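Local coordinates for tail fiber protein (Acinetobacter phage AM24, PDB 5W5P) that probably recognises and degrades the capsular polysaccharide of Acinetobacter baumannii, serving as the trimeric tailspike with which the phage attaches to its host, at residues N222-Y227 with R244-R249; G255-V260 with I274-G279; G295-G300 with F322-A327. All coordinates share one frame; numbering follows the deposited sequence.

Interaction 1. Residues N222-Y227 with R244-R249; sequences NGDRLY and RATQPR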
ATOM      1  N   ASN A 222      14.369 -16.646  15.667  1.00 44.75           N
ATOM      2  CA  ASN A 222      13.801 -16.612  17.013  1.00 39.99           C
ATOM      3  C   ASN A 222      13.295 -15.200  17.260  1.00 40.93           C
ATOM      4  O   ASN A 222      14.076 -14.291  17.553  1.00 44.70           O
ATOM      5  CB  ASN A 222      14.837 -17.014  18.057  1.00 38.13           C
ATOM      6  CG  ASN A 222      14.227 -17.239  19.429  1.00 45.18           C
ATOM      7  OD1 ASN A 222      13.236 -16.604  19.797  1.00 48.62           O
ATOM      8  ND2 ASN A 222      14.819 -18.149  20.196  1.00 45.90           N
ATOM      9  N   GLY A 223      11.979 -15.012  17.139  1.00 38.30           N
ATOM     10  CA  GLY A 223      11.391 -13.695  17.304  1.00 37.28           C
ATOM     11  C   GLY A 223      11.353 -13.191  18.732  1.00 36.61           C
ATOM     12  O   GLY A 223      11.030 -12.016  18.941  1.00 35.83           O
ATOM     13  N   ASP A 224      11.655 -14.049  19.713  1.00 37.94           N
ATOM     14  CA  ASP A 224      11.784 -13.582  21.089  1.00 38.31           C
ATOM     15  C   ASP A 224      12.985 -12.669  21.258  1.00 39.59           C
ATOM     16  O   ASP A 224      12.989 -11.813  22.152  1.00 41.39           O
ATOM     17  CB  ASP A 224      11.923 -14.764  22.052  1.00 41.84           C
ATOM     18  CG  ASP A 224      10.627 -15.508  22.274  1.00 42.73           C
ATOM     19  OD1 ASP A 224       9.605 -14.870  22.616  1.00 43.34           O
ATOM     20  OD2 ASP A 224      10.636 -16.746  22.116  1.00 40.92           O
ATOM     21  N   ARG A 225      14.022 -12.848  20.428  1.00 40.79           N
ATOM     22  CA  ARG A 225      15.318 -12.208  20.632  1.00 42.15           C
ATOM     23  C   ARG A 225      15.803 -11.379  19.455  1.00 43.78           C
ATOM     24  O   ARG A 225      16.802 -10.667  19.602  1.00 42.11           O
ATOM     25  CB  ARG A 225      16.394 -13.260  20.957  1.00 38.01           C
ATOM     26  CG  ARG A 225      15.990 -14.256  22.014  1.00 38.80           C
ATOM     27  CD  ARG A 225      15.501 -13.577  23.287  1.00 39.43           C
ATOM     28  NE  ARG A 225      15.208 -14.537  24.348  1.00 41.68           N
ATOM     29  CZ  ARG A 225      14.785 -14.200  25.562  1.00 43.92           C
ATOM     30  NH1 ARG A 225      14.595 -12.923  25.867  1.00 41.11           N
ATOM     31  NH2 ARG A 225      14.534 -15.141  26.465  1.00 42.42           N
ATOM     32  N   LEU A 226      15.131 -11.439  18.306  1.00 46.25           N
ATOM     33  CA  LEU A 226      15.539 -10.720  17.104  1.00 42.96           C
ATOM     34  C   LEU A 226      14.449  -9.721  16.743  1.00 41.46           C
ATOM     35  O   LEU A 226      13.354 -10.116  16.327  1.00 40.56           O
ATOM     36  CB  LEU A 226      15.803 -11.695  15.956  1.00 41.99           C
ATOM     37  CG  LEU A 226      16.993 -12.634  16.190  1.00 42.89           C
ATOM     38  CD1 LEU A 226      17.322 -13.469  14.955  1.00 44.55           C
ATOM     39  CD2 LEU A 226      18.204 -11.839  16.635  1.00 39.28           C
ATOM     40  N   TYR A 227      14.746  -8.435  16.916  1.00 43.34           N
ATOM     41  CA  TYR A 227      13.844  -7.347  16.568  1.00 39.88           C
ATOM     42  C   TYR A 227      14.397  -6.584  15.373  1.00 40.58           C
ATOM     43  O   TYR A 227      15.575  -6.699  15.028  1.00 44.38           O
ATOM     44  CB  TYR A 227      13.652  -6.377  17.741  1.00 41.29           C
ATOM     45  CG  TYR A 227      13.132  -6.994  19.023  1.00 41.17           C
ATOM     46  CD1 TYR A 227      12.469  -8.215  19.016  1.00 38.31           C
ATOM     47  CD2 TYR A 227      13.291  -6.338  20.245  1.00 40.32           C
ATOM     48  CE1 TYR A 227      11.994  -8.776  20.187  1.00 42.40           C
ATOM     49  CE2 TYR A 227      12.814  -6.892  21.426  1.00 39.08           C
ATOM     50  CZ  TYR A 227      12.169  -8.111  21.389  1.00 41.63           C
ATOM     51  OH  TYR A 227      11.689  -8.676  22.546  1.00 42.09           O
ATOM     52  N   ARG A 244       9.302 -17.532  15.212  1.00 39.73           N
ATOM     53  CA  ARG A 244       8.588 -18.080  16.350  1.00 36.05           C
ATOM     54  C   ARG A 244       9.026 -17.323  17.593  1.00 42.36           C
ATOM     55  O   ARG A 244      10.184 -16.907  17.698  1.00 43.22           O
ATOM     56  CB  ARG A 244       8.851 -19.586  16.510  1.00 36.83           C
ATOM     57  CG  ARG A 244       8.222 -20.202  17.747  1.00 37.70           C
ATOM     58  CD  ARG A 244       8.281 -21.721  17.722  1.00 39.00           C
ATOM     59  NE  ARG A 244       7.456 -22.273  16.654  1.00 39.02           N
ATOM     60  CZ  ARG A 244       7.527 -23.528  16.213  1.00 40.24           C
ATOM     61  NH1 ARG A 244       8.379 -24.387  16.760  1.00 39.84           N
ATOM     62  NH2 ARG A 244       6.738 -23.927  15.226  1.00 40.22           N
ATOM     63  N   ALA A 245       8.089 -17.116  18.516  1.00 41.04           N
ATOM     64  CA  ALA A 245       8.389 -16.461  19.783  1.00 40.03           C
ATOM     65  C   ALA A 245       7.417 -16.986  20.830  1.00 42.34           C
ATOM     66  O   ALA A 245       6.206 -16.787  20.697  1.00 45.71           O
ATOM     67  CB  ALA A 245       8.288 -14.940  19.651  1.00 36.55           C
ATOM     68  N   THR A 246       7.942 -17.668  21.857  1.00 42.64           N
ATOM     69  CA  THR A 246       7.111 -18.252  22.905  1.00 47.12           C
ATOM     70  C   THR A 246       7.559 -17.876  24.315  1.00 52.92           C
ATOM     71  O   THR A 246       7.084 -18.486  25.278  1.00 41.70           O
ATOM     72  CB  THR A 246       7.073 -19.786  22.797  1.00 45.29           C
ATOM     73  OG1 THR A 246       8.300 -20.334  23.297  1.00 46.32           O
ATOM     74  CG2 THR A 246       6.858 -20.240  21.359  1.00 39.75           C
ATOM     75  N   GLN A 247       8.455 -16.901  24.474  1.00 52.40           N
ATOM     76  CA  GLN A 247       9.009 -16.617  25.791  1.00 53.34           C
ATOM     77  C   GLN A 247       8.382 -15.358  26.372  1.00 51.79           C
ATOM     78  O   GLN A 247       8.610 -14.260  25.836  1.00 47.61           O
ATOM     79  CB  GLN A 247      10.529 -16.469  25.720  1.00 55.77           C
ATOM     80  CG  GLN A 247      11.276 -17.782  25.538  1.00 59.61           C
ATOM     81  CD  GLN A 247      11.002 -18.776  26.654  1.00 64.47           C
ATOM     82  OE1 GLN A 247      10.845 -18.396  27.818  1.00 63.85           O
ATOM     83  NE2 GLN A 247      10.955 -20.059  26.304  1.00 64.57           N
ATOM     84  N   PRO A 248       7.605 -15.455  27.450  1.00 50.86           N
ATOM     85  CA  PRO A 248       7.068 -14.243  28.081  1.00 51.65           C
ATOM     86  C   PRO A 248       8.185 -13.365  28.624  1.00 53.59           C
ATOM     87  O   PRO A 248       9.151 -13.849  29.217  1.00 56.27           O
ATOM     88  CB  PRO A 248       6.185 -14.787  29.214  1.00 48.62           C
ATOM     89  CG  PRO A 248       5.966 -16.237  28.886  1.00 47.04           C
ATOM     90  CD  PRO A 248       7.191 -16.677  28.158  1.00 48.13           C
ATOM     91  N   ARG A 249       8.046 -12.061  28.410  1.00 52.43           N
ATOM     92  CA  ARG A 249       9.038 -11.105  28.880  1.00 52.64           C
ATOM     93  C   ARG A 249       8.420  -9.716  28.884  1.00 54.97           C
ATOM     94  O   ARG A 249       7.417  -9.461  28.213  1.00 51.88           O
ATOM     95  CB  ARG A 249      10.293 -11.132  28.009  1.00 50.31           C
ATOM     96  CG  ARG A 249      10.065 -10.634  26.603  1.00 46.77           C
ATOM     97  CD  ARG A 249      11.079 -11.220  25.648  1.00 40.14           C
ATOM     98  NE  ARG A 249      10.856 -10.751  24.286  1.00 39.98           N
ATOM     99  CZ  ARG A 249      10.074 -11.358  23.404  1.00 39.75           C
ATOM    100  NH1 ARG A 249       9.439 -12.477  23.733  1.00 38.69           N
ATOM    101  NH2 ARG A 249       9.934 -10.848  22.186  1.00 40.26           N
TER
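A corner where the chain leaves two strands that are parallel neighbours in one sheet brings Gly-223 and Asp-224, just past strand 219-222, against Arg-244, the end of strand 241-244, and the loop that follows it to Arg-249. The last regular link is Gly-223 N to Arg-244 O at 2.7 Å, next to the parallel bridge of Asn-222 with Arg-244. From there the Asp-224 carboxylate takes over the joining of the two backbones. Its OD2 accepts from Thr-246 N at 2.9 Å on the syn side, 16° out of the carboxylate plane. Its OD1 is met from above that plane by Gln-247 N at 3.0 Å and forms a salt bridge with Arg-249 NH1 at 2.6 Å. The carboxylate thus fixes the start of the loop that follows strand 241-244, where the chain leaves a strand of the parallel beta-helix. Asn-222 OD1 accepts from Asp-224 N, an Asx turn that sets the backbone carrying this acid.

Arg-249 runs straight from CG to NE (chi3 180°) and reaches back to Tyr-227. NE and NH2 both donate to Tyr-227 OH, each at 2.8 Å, a side-on grip with the oxygen 2° out of the guanidinium plane. NH1 also bonds Gln-247 O, while Asp-224 O lies over one guanidinium face without hydrogen-bonding to it. With all three nitrogens engaged, rotation of the group is restricted. Asp-196 OD1 bonds Tyr-227 OH, and Tyr-256 gives Arg-249 NH2 its backbone oxygen. The Arg-225 chain passes Arg-249 running the other way, NH1 3.9 Å from Arg-249 CD, its own guanidinium bonded to the backbone oxygens of Glu-191 and Ser-193.

Interaction 2. Residues G255-V260 with I274-G279; sequences GYVQSV and IDSKRG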
ATOM      1  N   GLY A 255       5.007 -15.016  24.571  1.00 51.72           N
ATOM      2  CA  GLY A 255       5.986 -14.514  23.635  1.00 42.83           C
ATOM      3  C   GLY A 255       5.373 -13.525  22.663  1.00 39.76           C
ATOM      4  O   GLY A 255       4.158 -13.444  22.494  1.00 44.05           O
ATOM      5  N   TYR A 256       6.232 -12.752  22.012  1.00 37.61           N
ATOM      6  CA  TYR A 256       5.760 -11.802  21.021  1.00 36.51           C
ATOM      7  C   TYR A 256       6.863 -11.507  20.016  1.00 37.99           C
ATOM      8  O   TYR A 256       8.048 -11.723  20.276  1.00 39.53           O
ATOM      9  CB  TYR A 256       5.274 -10.503  21.671  1.00 42.73           C
ATOM     10  CG  TYR A 256       6.321  -9.744  22.451  1.00 39.40           C
ATOM     11  CD1 TYR A 256       6.556 -10.027  23.790  1.00 40.14           C
ATOM     12  CD2 TYR A 256       7.057  -8.730  21.853  1.00 36.81           C
ATOM     13  CE1 TYR A 256       7.503  -9.326  24.512  1.00 43.11           C
ATOM     14  CE2 TYR A 256       8.011  -8.026  22.561  1.00 42.44           C
ATOM     15  CZ  TYR A 256       8.228  -8.326  23.893  1.00 43.69           C
ATOM     16  OH  TYR A 256       9.176  -7.625  24.604  1.00 43.37           O
ATOM     17  N   VAL A 257       6.446 -11.014  18.855  1.00 37.96           N
ATOM     18  CA  VAL A 257       7.354 -10.547  17.817  1.00 37.42           C
ATOM     19  C   VAL A 257       7.264  -9.029  17.770  1.00 40.19           C
ATOM     20  O   VAL A 257       6.227  -8.436  18.094  1.00 34.59           O
ATOM     21  CB  VAL A 257       7.029 -11.177  16.444  1.00 39.20           C
ATOM     22  CG1 VAL A 257       7.085 -12.703  16.527  1.00 34.36           C
ATOM     23  CG2 VAL A 257       5.674 -10.718  15.941  1.00 33.73           C
ATOM     24  N   GLN A 258       8.366  -8.390  17.385  1.00 34.42           N
ATOM     25  CA  GLN A 258       8.416  -6.934  17.379  1.00 40.11           C
ATOM     26  C   GLN A 258       9.194  -6.455  16.163  1.00 40.82           C
ATOM     27  O   GLN A 258      10.368  -6.800  15.999  1.00 43.61           O
ATOM     28  CB  GLN A 258       9.034  -6.407  18.677  1.00 35.23           C
ATOM     29  CG  GLN A 258       9.416  -4.953  18.636  1.00 35.44           C
ATOM     30  CD  GLN A 258      10.056  -4.485  19.927  1.00 43.36           C
ATOM     31  OE1 GLN A 258      10.824  -3.525  19.934  1.00 46.06           O
ATOM     32  NE2 GLN A 258       9.725  -5.144  21.032  1.00 36.80           N
ATOM     33  N   SER A 259       8.535  -5.672  15.312  1.00 33.75           N
ATOM     34  CA  SER A 259       9.142  -5.062  14.132  1.00 41.18           C
ATOM     35  C   SER A 259       9.814  -6.115  13.250  1.00 42.89           C
ATOM     36  O   SER A 259      11.035  -6.173  13.110  1.00 43.76           O
ATOM     37  CB  SER A 259      10.137  -3.968  14.534  1.00 40.95           C
ATOM     38  OG  SER A 259       9.481  -2.857  15.117  1.00 39.12           O
ATOM     39  N   VAL A 260       8.967  -6.955  12.660  1.00 42.50           N
ATOM     40  CA  VAL A 260       9.392  -7.989  11.723  1.00 40.00           C
ATOM     41  C   VAL A 260       8.701  -7.720  10.394  1.00 42.47           C
ATOM     42  O   VAL A 260       7.469  -7.608  10.343  1.00 47.82           O
ATOM     43  CB  VAL A 260       9.065  -9.401  12.239  1.00 40.48           C
ATOM     44  CG1 VAL A 260       9.345 -10.449  11.156  1.00 41.97           C
ATOM     45  CG2 VAL A 260       9.864  -9.703  13.498  1.00 37.35           C
ATOM     46  N   ILE A 274       4.514 -16.842  10.779  1.00 37.55           N
ATOM     47  CA  ILE A 274       4.819 -16.356  12.118  1.00 37.03           C
ATOM     48  C   ILE A 274       4.027 -17.198  13.108  1.00 37.60           C
ATOM     49  O   ILE A 274       2.826 -17.421  12.921  1.00 36.86           O
ATOM     50  CB  ILE A 274       4.480 -14.861  12.281  1.00 35.63           C
ATOM     51  CG1 ILE A 274       5.324 -14.015  11.326  1.00 33.51           C
ATOM     52  CG2 ILE A 274       4.687 -14.420  13.723  1.00 34.81           C
ATOM     53  CD1 ILE A 274       5.119 -12.522  11.498  1.00 34.14           C
ATOM     54  N   ASP A 275       4.700 -17.674  14.152  1.00 38.94           N
ATOM     55  CA  ASP A 275       4.089 -18.537  15.160  1.00 41.04           C
ATOM     56  C   ASP A 275       4.315 -17.907  16.532  1.00 42.02           C
ATOM     57  O   ASP A 275       5.389 -18.066  17.121  1.00 42.94           O
ATOM     58  CB  ASP A 275       4.675 -19.944  15.085  1.00 42.39           C
ATOM     59  CG  ASP A 275       4.007 -20.906  16.038  1.00 45.38           C
ATOM     60  OD1 ASP A 275       4.664 -21.884  16.458  1.00 47.75           O
ATOM     61  OD2 ASP A 275       2.822 -20.688  16.364  1.00 46.76           O
ATOM     62  N   SER A 276       3.312 -17.196  17.040  1.00 39.38           N
ATOM     63  CA  SER A 276       3.413 -16.565  18.352  1.00 38.12           C
ATOM     64  C   SER A 276       2.002 -16.247  18.854  1.00 41.21           C
ATOM     65  O   SER A 276       1.013 -16.785  18.343  1.00 45.37           O
ATOM     66  CB  SER A 276       4.314 -15.322  18.276  1.00 35.81           C
ATOM     67  OG  SER A 276       4.589 -14.828  19.572  1.00 41.69           O
ATOM     68  N   LYS A 277       1.910 -15.377  19.860  1.00 41.11           N
ATOM     69  CA  LYS A 277       0.632 -14.967  20.423  1.00 40.64           C
ATOM     70  C   LYS A 277       0.446 -13.458  20.466  1.00 39.78           C
ATOM     71  O   LYS A 277      -0.654 -13.000  20.788  1.00 38.70           O
ATOM     72  CB  LYS A 277       0.466 -15.524  21.847  1.00 42.44           C
ATOM     73  CG  LYS A 277       0.447 -17.046  21.924  1.00 41.21           C
ATOM     74  CD  LYS A 277      -0.781 -17.603  21.223  1.00 43.09           C
ATOM     75  CE  LYS A 277      -1.002 -19.069  21.538  1.00 42.17           C
ATOM     76  NZ  LYS A 277      -2.334 -19.515  21.040  1.00 43.01           N
ATOM     77  N   ARG A 278       1.470 -12.677  20.144  1.00 43.91           N
ATOM     78  CA  ARG A 278       1.415 -11.230  20.272  1.00 45.52           C
ATOM     79  C   ARG A 278       2.399 -10.635  19.274  1.00 48.05           C
ATOM     80  O   ARG A 278       3.412 -11.260  18.941  1.00 48.31           O
ATOM     81  CB  ARG A 278       1.731 -10.800  21.715  1.00 42.26           C
ATOM     82  CG  ARG A 278       1.685  -9.303  21.963  1.00 42.97           C
ATOM     83  CD  ARG A 278       0.513  -8.937  22.859  1.00 44.51           C
ATOM     84  NE  ARG A 278       0.535  -7.550  23.317  1.00 37.65           N
ATOM     85  CZ  ARG A 278       0.370  -6.482  22.540  1.00 41.35           C
ATOM     86  NH1 ARG A 278       0.404  -5.268  23.082  1.00 37.59           N
ATOM     87  NH2 ARG A 278       0.161  -6.614  21.236  1.00 37.36           N
ATOM     88  N   GLY A 279       2.088  -9.440  18.786  1.00 43.35           N
ATOM     89  CA  GLY A 279       2.911  -8.816  17.764  1.00 40.22           C
ATOM     90  C   GLY A 279       2.896  -7.311  17.874  1.00 44.25           C
ATOM     91  O   GLY A 279       1.918  -6.712  18.328  1.00 49.26           O
TER
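Arg-278 O is held from two sources on the facing segment: Val-257 N donates to it at 3.0 Å with an N-H...O angle of 160°, and Tyr-256 CA makes a C-H...O contact at 3.2 Å. A second C-H...O contact, from Gly-279 CA to Val-257 O at 3.4 Å, runs the opposite way across the parallel bridge of Val-257 with Gly-279. Just before this bridge, Tyr-256 CB lies 3.6 Å from Arg-278 CB, so the two side chains touch at their roots. They then part. Arg-278 bends at chi2 (112°, off the staggered values), and its guanidinium leads away to Glu-252, Ala-305 O and Asn-307.

Residues 274-279 form a corner of the beta-helix: strand 272-276 belongs to one parallel sheet, whereas strand 279-285, which begins at Gly-279, pairs with strand 257-258. Val-257 fits the inside of that corner. Its CG1 stands 4.1 Å from Ile-274 CG2 and 4.2 Å from Ser-276 CB, and its CG2 lies 3.8 Å from Gly-279 CA. Leu-298 of the next rung, Val-282 and Val-243 also pack against Val-257, making this part of the apolar interior. Ser-276 places OG anti to its own N (chi1 -171°), which brings that oxygen to 3.3 Å from Gly-255 O; OG also lies within hydrogen-bonding contact of Ala-245 O.

Interaction 3. Residues G295-G300 with F322-A327; sequences GVYLDG and FAKLGA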
ATOM      1  N   GLY A 295      -0.361 -19.171   7.890  1.00 40.72           N
ATOM      2  CA  GLY A 295       0.336 -17.909   7.730  1.00 37.94           C
ATOM      3  C   GLY A 295       0.696 -17.233   9.036  1.00 38.68           C
ATOM      4  O   GLY A 295       1.462 -17.780   9.835  1.00 35.99           O
ATOM      5  N   VAL A 296       0.143 -16.046   9.270  1.00 42.73           N
ATOM      6  CA  VAL A 296       0.472 -15.243  10.443  1.00 40.00           C
ATOM      7  C   VAL A 296      -0.456 -15.649  11.580  1.00 40.83           C
ATOM      8  O   VAL A 296      -1.638 -15.308  11.578  1.00 43.46           O
ATOM      9  CB  VAL A 296       0.352 -13.743  10.151  1.00 38.10           C
ATOM     10  CG1 VAL A 296       0.872 -12.938  11.330  1.00 38.39           C
ATOM     11  CG2 VAL A 296       1.102 -13.394   8.880  1.00 37.60           C
ATOM     12  N   TYR A 297       0.081 -16.372  12.556  1.00 38.67           N
ATOM     13  CA  TYR A 297      -0.666 -16.759  13.748  1.00 36.40           C
ATOM     14  C   TYR A 297      -0.190 -15.888  14.906  1.00 40.74           C
ATOM     15  O   TYR A 297       0.951 -16.024  15.368  1.00 44.34           O
ATOM     16  CB  TYR A 297      -0.471 -18.239  14.061  1.00 35.43           C
ATOM     17  CG  TYR A 297      -1.392 -19.184  13.318  1.00 38.03           C
ATOM     18  CD1 TYR A 297      -1.475 -19.165  11.928  1.00 39.26           C
ATOM     19  CD2 TYR A 297      -2.166 -20.113  14.007  1.00 36.61           C
ATOM     20  CE1 TYR A 297      -2.309 -20.044  11.245  1.00 37.47           C
ATOM     21  CE2 TYR A 297      -2.998 -20.993  13.337  1.00 38.46           C
ATOM     22  CZ  TYR A 297      -3.066 -20.954  11.958  1.00 39.29           C
ATOM     23  OH  TYR A 297      -3.894 -21.834  11.297  1.00 41.14           O
ATOM     24  N   LEU A 298      -1.062 -14.975  15.360  1.00 38.74           N
ATOM     25  CA  LEU A 298      -0.820 -14.134  16.530  1.00 40.83           C
ATOM     26  C   LEU A 298      -2.149 -14.034  17.281  1.00 42.18           C
ATOM     27  O   LEU A 298      -2.794 -12.990  17.327  1.00 39.80           O
ATOM     28  CB  LEU A 298      -0.286 -12.751  16.140  1.00 40.21           C
ATOM     29  CG  LEU A 298       1.030 -12.669  15.360  1.00 38.60           C
ATOM     30  CD1 LEU A 298       1.194 -11.292  14.716  1.00 37.00           C
ATOM     31  CD2 LEU A 298       2.220 -12.995  16.258  1.00 34.42           C
ATOM     32  N   ASP A 299      -2.577 -15.149  17.876  1.00 43.52           N
ATOM     33  CA  ASP A 299      -3.935 -15.288  18.397  1.00 44.37           C
ATOM     34  C   ASP A 299      -3.985 -15.350  19.923  1.00 43.17           C
ATOM     35  O   ASP A 299      -4.788 -16.085  20.502  1.00 39.75           O
ATOM     36  CB  ASP A 299      -4.613 -16.516  17.794  1.00 44.44           C
ATOM     37  CG  ASP A 299      -3.766 -17.773  17.905  1.00 42.09           C
ATOM     38  OD1 ASP A 299      -2.590 -17.679  18.323  1.00 37.26           O
ATOM     39  OD2 ASP A 299      -4.288 -18.862  17.581  1.00 39.49           O
ATOM     40  N   GLY A 300      -3.143 -14.568  20.595  1.00 44.51           N
ATOM     41  CA  GLY A 300      -3.232 -14.445  22.034  1.00 41.27           C
ATOM     42  C   GLY A 300      -4.441 -13.630  22.464  1.00 41.76           C
ATOM     43  O   GLY A 300      -5.132 -12.999  21.664  1.00 40.82           O
ATOM     44  N   PHE A 322      -4.640 -18.057   6.292  1.00 41.46           N
ATOM     45  CA  PHE A 322      -3.599 -17.069   6.037  1.00 38.85           C
ATOM     46  C   PHE A 322      -3.239 -16.283   7.291  1.00 39.79           C
ATOM     47  O   PHE A 322      -2.084 -15.860   7.446  1.00 39.62           O
ATOM     48  CB  PHE A 322      -4.034 -16.116   4.922  1.00 33.47           C
ATOM     49  CG  PHE A 322      -3.103 -14.949   4.733  1.00 35.47           C
ATOM     50  CD1 PHE A 322      -1.822 -15.143   4.226  1.00 38.55           C
ATOM     51  CD2 PHE A 322      -3.499 -13.663   5.073  1.00 35.37           C
ATOM     52  CE1 PHE A 322      -0.954 -14.079   4.056  1.00 41.06           C
ATOM     53  CE2 PHE A 322      -2.638 -12.589   4.911  1.00 39.15           C
ATOM     54  CZ  PHE A 322      -1.363 -12.796   4.401  1.00 43.94           C
ATOM     55  N   ALA A 323      -4.202 -16.061   8.185  1.00 36.40           N
ATOM     56  CA  ALA A 323      -3.928 -15.249   9.367  1.00 37.00           C
ATOM     57  C   ALA A 323      -4.971 -15.567  10.431  1.00 40.59           C
ATOM     58  O   ALA A 323      -6.155 -15.262  10.258  1.00 44.95           O
ATOM     59  CB  ALA A 323      -3.924 -13.770   9.027  1.00 37.19           C
ATOM     60  N   LYS A 324      -4.532 -16.165  11.531  1.00 40.03           N
ATOM     61  CA  LYS A 324      -5.395 -16.405  12.675  1.00 39.80           C
ATOM     62  C   LYS A 324      -4.856 -15.443  13.738  1.00 41.96           C
ATOM     63  O   LYS A 324      -3.869 -15.720  14.426  1.00 38.71           O
ATOM     64  CB  LYS A 324      -5.371 -17.865  13.123  1.00 38.71           C
ATOM     65  CG  LYS A 324      -5.978 -18.137  14.511  1.00 43.05           C
ATOM     66  CD  LYS A 324      -5.965 -19.615  14.967  1.00 37.31           C
ATOM     67  CE  LYS A 324      -7.206 -19.941  15.774  1.00 38.77           C
ATOM     68  NZ  LYS A 324      -7.049 -19.376  17.142  1.00 41.54           N
ATOM     69  N   LEU A 325      -5.491 -14.284  13.843  1.00 43.09           N
ATOM     70  CA  LEU A 325      -5.038 -13.209  14.711  1.00 38.96           C
ATOM     71  C   LEU A 325      -5.977 -13.033  15.897  1.00 41.08           C
ATOM     72  O   LEU A 325      -7.166 -13.380  15.842  1.00 42.48           O
ATOM     73  CB  LEU A 325      -4.949 -11.888  13.933  1.00 34.80           C
ATOM     74  CG  LEU A 325      -4.134 -11.958  12.643  1.00 37.59           C
ATOM     75  CD1 LEU A 325      -4.157 -10.614  11.899  1.00 34.66           C
ATOM     76  CD2 LEU A 325      -2.698 -12.382  12.931  1.00 39.22           C
ATOM     77  N   GLY A 326      -5.419 -12.475  16.973  1.00 39.44           N
ATOM     78  CA  GLY A 326      -6.193 -12.032  18.116  1.00 36.92           C
ATOM     79  C   GLY A 326      -6.790 -10.663  17.869  1.00 39.14           C
ATOM     80  O   GLY A 326      -7.111 -10.292  16.734  1.00 39.38           O
ATOM     81  N   ALA A 327      -6.956  -9.902  18.948  1.00 42.11           N
ATOM     82  CA  ALA A 327      -7.362  -8.511  18.818  1.00 35.69           C
ATOM     83  C   ALA A 327      -6.316  -7.740  18.022  1.00 35.06           C
ATOM     84  O   ALA A 327      -5.122  -7.787  18.335  1.00 36.25           O
ATOM     85  CB  ALA A 327      -7.555  -7.884  20.199  1.00 36.44           C
TER
HETATM   86  O   HOH W   1      -6.629 -10.619  21.557  1.00 38.41           O
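Strands 295-298 and 323-325 run parallel, their axes 4.7 Å apart and 10° from alignment, with Val-296, Tyr-297 and Leu-298 level with Ala-323, Lys-324 and Leu-325. Bonds alternate along the pair: Val-296 N to Phe-322 O (2.9 Å), a weak one from Lys-324 N to Val-296 O, then Leu-298 N to Lys-324 O (3.1 Å) and Gly-326 N to Leu-298 O (2.7 Å). Beyond the strands a water bridges Gly-300 O and Ala-327 N.

On the face with Val-296, Ala-323 and Leu-298, Leu-325 CD2 is wedged 4.0 Å from both Val-296 CG1 and Leu-298 CB, with Ile-309 closing over this apolar side of the beta-helix rungs. On the other face Lys-324 CB sits over the centre of the Tyr-297 ring, 3.9 Å from its centroid and 8° off the normal, a CH-pi contact. Tyr-297 OH bonds Asp-345. The lysine chain then bends at chi3 and chi4, carrying NZ back to Asp-299 OD2 at 2.8 Å, on its anti lone pair. Lys-277 to Asp-299 and Glu-354 to Lys-324 are weak, long ion pairs flanking the bridge, consistent with partly compensated charge along neighbouring rungs.

Overall arrangement
Along the chain the three contacts follow in series, none nesting in or crossing another. Interaction 1 closes a 16-residue loop between its segments, interaction 2 one of 13 and interaction 3 one of 21, each spanning a turn of the beta-helix. Strands 219-222, 241-244, 272-276, 294-298 and 321-328 are consecutive neighbours in one parallel sheet, and all three contacts reach it; in interaction 2 the chain passes from strand 272-276 of that sheet into strand 279-285, which pairs with 257-258. Interactions 1 and 2, with centres about 7 Å apart, touch directly. Interaction 2 in turn touches interaction 3, through backbone pairs such as Ile-274 O with Tyr-297 N, whereas interactions 1 and 3 do not touch.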